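Local coordinates for protein prolyl endopeptidase (Myxococcus xanthus, PDB 2BKL) that probably hydrolyses oligopeptides as a serine endopeptidase, cutting on the carboxyl side of proline and, less typically, alanine, at residues D376-F381 against R388-T393; D70-P75 against L402-D407. All blocks are in the same frame, centred on the assembly; numbering follows the deposited sequence.

Contact 1: residues D376-F381 against R388-T393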
# COMPACT_ATOMS: atom_id res chain seq x y z
N ASP A 376 -9.60 26.86 -2.45
CA ASP A 376 -8.41 26.28 -3.06
C ASP A 376 -8.32 24.78 -2.73
O ASP A 376 -8.37 24.41 -1.57
CB ASP A 376 -7.13 26.92 -2.54
CG ASP A 376 -7.05 28.39 -2.83
OD1 ASP A 376 -7.35 28.81 -3.97
OD2 ASP A 376 -6.66 29.19 -1.93
N ALA A 377 -8.15 23.95 -3.76
CA ALA A 377 -7.95 22.52 -3.59
C ALA A 377 -6.83 22.06 -4.49
O ALA A 377 -6.68 22.60 -5.59
CB ALA A 377 -9.20 21.74 -3.92
N TYR A 378 -6.09 21.04 -4.09
CA TYR A 378 -4.91 20.61 -4.80
C TYR A 378 -5.09 19.21 -5.32
O TYR A 378 -5.83 18.41 -4.73
CB TYR A 378 -3.69 20.65 -3.86
CG TYR A 378 -3.33 22.01 -3.32
CD1 TYR A 378 -4.03 22.55 -2.27
CD2 TYR A 378 -2.29 22.74 -3.86
CE1 TYR A 378 -3.71 23.80 -1.77
CE2 TYR A 378 -1.96 23.98 -3.36
CZ TYR A 378 -2.68 24.49 -2.34
OH TYR A 378 -2.36 25.74 -1.83
N TYR A 379 -4.43 18.89 -6.42
CA TYR A 379 -4.33 17.51 -6.82
C TYR A 379 -2.94 17.22 -7.35
O TYR A 379 -2.22 18.12 -7.80
CB TYR A 379 -5.41 17.11 -7.84
CG TYR A 379 -5.21 17.58 -9.26
CD1 TYR A 379 -5.71 18.79 -9.69
CD2 TYR A 379 -4.54 16.78 -10.19
CE1 TYR A 379 -5.55 19.21 -11.04
CE2 TYR A 379 -4.38 17.19 -11.50
CZ TYR A 379 -4.86 18.43 -11.90
OH TYR A 379 -4.70 18.78 -13.23
N VAL A 380 -2.59 15.95 -7.27
CA VAL A 380 -1.30 15.45 -7.74
C VAL A 380 -1.49 14.72 -9.04
O VAL A 380 -2.43 13.93 -9.17
CB VAL A 380 -0.73 14.49 -6.68
CG1 VAL A 380 0.63 13.93 -7.09
CG2 VAL A 380 -0.62 15.15 -5.30
N PHE A 381 -0.61 14.97 -10.00
CA PHE A 381 -0.58 14.26 -11.26
C PHE A 381 0.79 13.64 -11.53
O PHE A 381 1.82 14.28 -11.33
CB PHE A 381 -0.95 15.19 -12.40
CG PHE A 381 -0.90 14.53 -13.74
CD1 PHE A 381 -1.99 13.81 -14.19
CD2 PHE A 381 0.23 14.63 -14.52
CE1 PHE A 381 -1.96 13.18 -15.40
CE2 PHE A 381 0.28 14.00 -15.72
CZ PHE A 381 -0.81 13.29 -16.18
N ARG A 388 6.04 13.83 -10.29
CA ARG A 388 4.89 14.44 -9.63
C ARG A 388 4.78 15.92 -9.88
O ARG A 388 5.73 16.67 -9.73
CB ARG A 388 4.96 14.24 -8.10
CG ARG A 388 4.49 12.90 -7.61
CD ARG A 388 4.94 12.59 -6.18
NE ARG A 388 4.63 13.65 -5.21
CZ ARG A 388 3.57 13.66 -4.40
NH1 ARG A 388 2.69 12.66 -4.40
NH2 ARG A 388 3.39 14.68 -3.55
N GLN A 389 3.58 16.32 -10.26
CA GLN A 389 3.19 17.70 -10.39
C GLN A 389 2.01 17.92 -9.48
O GLN A 389 1.12 17.09 -9.43
CB GLN A 389 2.75 17.97 -11.81
CG GLN A 389 3.89 17.80 -12.83
CD GLN A 389 3.45 17.93 -14.27
OE1 GLN A 389 2.26 17.97 -14.58
NE2 GLN A 389 4.42 17.94 -15.17
N ILE A 390 1.97 19.03 -8.79
CA ILE A 390 0.83 19.42 -8.00
C ILE A 390 0.19 20.65 -8.58
O ILE A 390 0.87 21.61 -8.87
CB ILE A 390 1.22 19.69 -6.55
CG1 ILE A 390 1.89 18.46 -5.93
CG2 ILE A 390 0.00 20.15 -5.75
CD1 ILE A 390 2.44 18.75 -4.56
N TYR A 391 -1.12 20.60 -8.76
CA TYR A 391 -1.90 21.71 -9.25
C TYR A 391 -2.76 22.28 -8.14
O TYR A 391 -3.34 21.55 -7.33
CB TYR A 391 -2.78 21.27 -10.44
CG TYR A 391 -1.94 21.00 -11.65
CD1 TYR A 391 -1.32 19.78 -11.82
CD2 TYR A 391 -1.74 21.97 -12.60
CE1 TYR A 391 -0.51 19.53 -12.87
CE2 TYR A 391 -0.92 21.72 -13.71
CZ TYR A 391 -0.32 20.49 -13.82
OH TYR A 391 0.48 20.20 -14.90
N LYS A 392 -2.84 23.61 -8.11
CA LYS A 392 -3.73 24.32 -7.21
C LYS A 392 -4.90 24.79 -8.05
O LYS A 392 -4.73 25.44 -9.08
CB LYS A 392 -3.01 25.49 -6.56
CG LYS A 392 -3.88 26.33 -5.62
CD LYS A 392 -3.08 27.46 -4.97
CE LYS A 392 -3.97 28.56 -4.46
NZ LYS A 392 -3.18 29.78 -4.14
N THR A 393 -6.11 24.44 -7.61
CA THR A 393 -7.30 24.75 -8.37
C THR A 393 -8.31 25.48 -7.51
O THR A 393 -8.30 25.35 -6.29
CB THR A 393 -7.95 23.46 -8.95
OG1 THR A 393 -8.65 22.74 -7.91
CG2 THR A 393 -6.94 22.46 -9.45
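The Lys392 chain runs alongside the Tyr378 ring in the same direction, a cross-strand pair in the beta hairpin formed by strands 376-383 and 386-394, the middle two strands of a four-stranded antiparallel beta-propeller blade. The methylene chain of Lys392 follows the ring from Tyr378 CE2, 3.7 Å from Lys392 CB, to the phenol oxygen beside CD. Extended torsions carry its ammonium on toward Asp376, but Lys392 NZ stops 4.2 Å from Asp376 OD2, too far for a salt bridge. Ile390 CG2 meets the Tyr378 ring at its edge, 3.9 Å from CD2, while Trp403 makes an edge-to-face pair with that ring and Pro75 touches it. With an alanine in place of Tyr378, a gap would probably open before Trp403 and Pro75, and the Lys392 chain would lose the surface that steadies it. On the same face, Val380 CG1 sits over the guanidinium of Arg388, toward its rim and 3.6 Å from NH1, a methyl against a flat cation.

Aromatic rings dominate the other face, which Tyr379, Phe381 and Tyr391 share with Ala377, Gln389 and Thr393. Tyr379 and Tyr391 hold their planes nearly parallel, 17° apart, yet slid so far that the rings barely overlap. Tyr379 CG stands between its own backbone N and carbonyl carbon (chi1 76°), which leans the ring across the neighbouring strand; CE1 reaches 3.5 Å from Tyr391 CB and the hydroxyl lies over the Tyr391 ring, toward the rim. Thr393 CG2 closes on the edge of Tyr379. Between the two faces, three hydrogen-bonded pairs, Ala377-Thr393, Tyr379-Tyr391 and Phe381-Gln389, supply six backbone bonds. Gln389 runs alongside Phe381, its OE1 3.9 Å from CD2. That same OE1 accepts a 2.9 Å hydrogen bond from Tyr391 OH, which approaches from above the amide plane, 49° out of it.

Contact 2: residues D70-P75 against L402-D407; sequences DSVSTP and LWAKVD
Val72 and Ala404 meet methyl to methyl, CG1 to CB at 3.5 Å, at the seam between the first and last blades of the beta-propeller. Val72 places CG1 between its backbone N and carbonyl carbon (chi1 65°), and from there the same methyl also touches the six-membered ring of Trp403 at CZ3. Alanine suits this place, since the methyl of Val72 comes so close to Ala404 CB. Trp403 carries much of the apolar packing. Pro75 CD, 3.7 Å from Trp403 CH2, and Val72 CG1 reach that end of the indole obliquely, from opposite sides of its plane. Trp403 and Ala404 both face Ile390 in a classic beta bulge, and both direct their CB toward segment 70-75; the bulge thus turns two successive side chains to the seam. Farther along, Val406 CG2 lies 3.8 Å from Ser71 CB; the serine hydroxyl itself is hydrogen-bonded to Thr87 in its own blade.

One contact mixes polar and aromatic character: the carbonyl oxygen of Ser73 stands at the indole edge, near its plane and 3.5 Å from Trp403 CZ3, where the ring hydrogens probably carry a slight positive charge.

Water makes the remaining links, between backbones. One water accepts from Asp70 N and donates to Asp407 O at 2.7 Å. A second accepts from Asp407 N and donates to Asp70 O at 2.6 Å. The pattern resembles an antiparallel hydrogen-bonded pair with a water inserted in each bond. No direct hydrogen bond joins the two segments, so the blades meet here by packing and bridging water, consistent with the open propeller of this peptidase family, in which no shared strand staples the ring shut.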
# COMPACT_ATOMS: atom_id res chain seq x y z
N ASP A 70 14.39 17.26 -4.77
CA ASP A 70 13.69 18.36 -4.15
C ASP A 70 12.24 18.16 -4.49
O ASP A 70 11.87 18.17 -5.66
CB ASP A 70 14.15 19.70 -4.74
CG ASP A 70 15.54 20.03 -4.37
OD1 ASP A 70 15.85 20.06 -3.16
OD2 ASP A 70 16.43 20.23 -5.24
N SER A 71 11.41 17.93 -3.49
CA SER A 71 10.00 17.79 -3.70
C SER A 71 9.26 18.43 -2.54
O SER A 71 9.83 18.72 -1.48
CB SER A 71 9.63 16.32 -3.81
OG SER A 71 9.63 15.67 -2.54
N VAL A 72 8.00 18.72 -2.79
CA VAL A 72 7.09 19.21 -1.74
C VAL A 72 5.73 18.53 -1.88
O VAL A 72 5.28 18.29 -3.02
CB VAL A 72 6.94 20.74 -1.79
CG1 VAL A 72 6.27 21.19 -3.07
CG2 VAL A 72 6.16 21.24 -0.56
N SER A 73 5.11 18.19 -0.74
CA SER A 73 3.78 17.54 -0.64
C SER A 73 2.70 18.60 -0.79
O SER A 73 2.95 19.78 -0.63
CB SER A 73 3.56 16.81 0.73
OG SER A 73 3.20 17.69 1.86
N THR A 74 1.47 18.17 -1.06
CA THR A 74 0.33 19.08 -0.91
C THR A 74 0.25 19.61 0.52
O THR A 74 0.54 18.87 1.47
CB THR A 74 -1.02 18.42 -1.26
OG1 THR A 74 -1.24 17.24 -0.50
CG2 THR A 74 -1.05 17.96 -2.70
N PRO A 75 -0.17 20.86 0.68
CA PRO A 75 -0.20 21.47 2.01
C PRO A 75 -1.48 21.21 2.79
O PRO A 75 -2.58 21.14 2.21
CB PRO A 75 -0.04 22.95 1.70
CG PRO A 75 -0.63 23.13 0.34
CD PRO A 75 -0.52 21.84 -0.37
N LEU A 402 -0.17 25.26 -12.06
CA LEU A 402 0.91 24.44 -11.52
C LEU A 402 1.46 25.07 -10.26
O LEU A 402 1.82 26.26 -10.22
CB LEU A 402 2.01 24.25 -12.56
CG LEU A 402 3.17 23.35 -12.11
CD1 LEU A 402 2.72 21.90 -12.05
CD2 LEU A 402 4.32 23.54 -13.08
N TRP A 403 1.52 24.28 -9.20
CA TRP A 403 1.97 24.73 -7.91
C TRP A 403 3.37 24.19 -7.58
O TRP A 403 4.15 24.89 -6.95
CB TRP A 403 0.95 24.30 -6.86
CG TRP A 403 1.18 24.81 -5.46
CD1 TRP A 403 0.87 26.06 -4.98
CD2 TRP A 403 1.68 24.08 -4.34
NE1 TRP A 403 1.18 26.15 -3.65
CE2 TRP A 403 1.69 24.95 -3.23
CE3 TRP A 403 2.17 22.78 -4.17
CZ2 TRP A 403 2.13 24.55 -1.97
CZ3 TRP A 403 2.59 22.38 -2.92
CH2 TRP A 403 2.58 23.27 -1.83
N ALA A 404 3.64 22.93 -7.92
CA ALA A 404 4.95 22.33 -7.71
C ALA A 404 5.19 21.27 -8.75
O ALA A 404 4.26 20.67 -9.24
CB ALA A 404 5.04 21.71 -6.31
N LYS A 405 6.46 21.05 -9.09
CA LYS A 405 6.86 20.01 -10.02
C LYS A 405 8.21 19.50 -9.57
O LYS A 405 9.09 20.30 -9.26
CB LYS A 405 6.97 20.65 -11.42
CG LYS A 405 7.48 19.76 -12.52
CD LYS A 405 7.29 20.42 -13.91
CE LYS A 405 8.32 21.51 -14.19
NZ LYS A 405 9.44 21.07 -15.12
N VAL A 406 8.37 18.17 -9.50
CA VAL A 406 9.67 17.56 -9.19
C VAL A 406 10.55 17.55 -10.42
O VAL A 406 10.18 17.01 -11.46
CB VAL A 406 9.51 16.12 -8.66
CG1 VAL A 406 10.86 15.58 -8.28
CG2 VAL A 406 8.59 16.08 -7.45
N ASP A 407 11.72 18.18 -10.32
CA ASP A 407 12.68 18.19 -11.40
C ASP A 407 13.53 16.91 -11.26
O ASP A 407 14.07 16.61 -10.18
CB ASP A 407 13.55 19.44 -11.31
CG ASP A 407 12.83 20.68 -11.83
OD1 ASP A 407 12.02 21.27 -11.08
OD2 ASP A 407 12.99 21.13 -12.99
O HOH W 1 14.84 17.35 -7.65
O HOH W 2 12.26 19.57 -7.83

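Overall arrangement
From the N terminus, the chain first lays down segment 70-75 on a border strand of the first propeller blade, then runs through the other blades before its partner arrives. Contact 1 closes a short loop on the way, turning strand 376-383 back along 386-394. The next strand, 400-405, pairs with 386-394 and brings segment 402-407 to residues 70-75, so contact 2 closes a loop of more than 300 residues that encloses the small one. The two contacts nest without crossing, their centres about 9 Å apart. One builds the last blade; the other joins it to the first, shortly before the chain enters the mixed sheet that begins with strand 415-423.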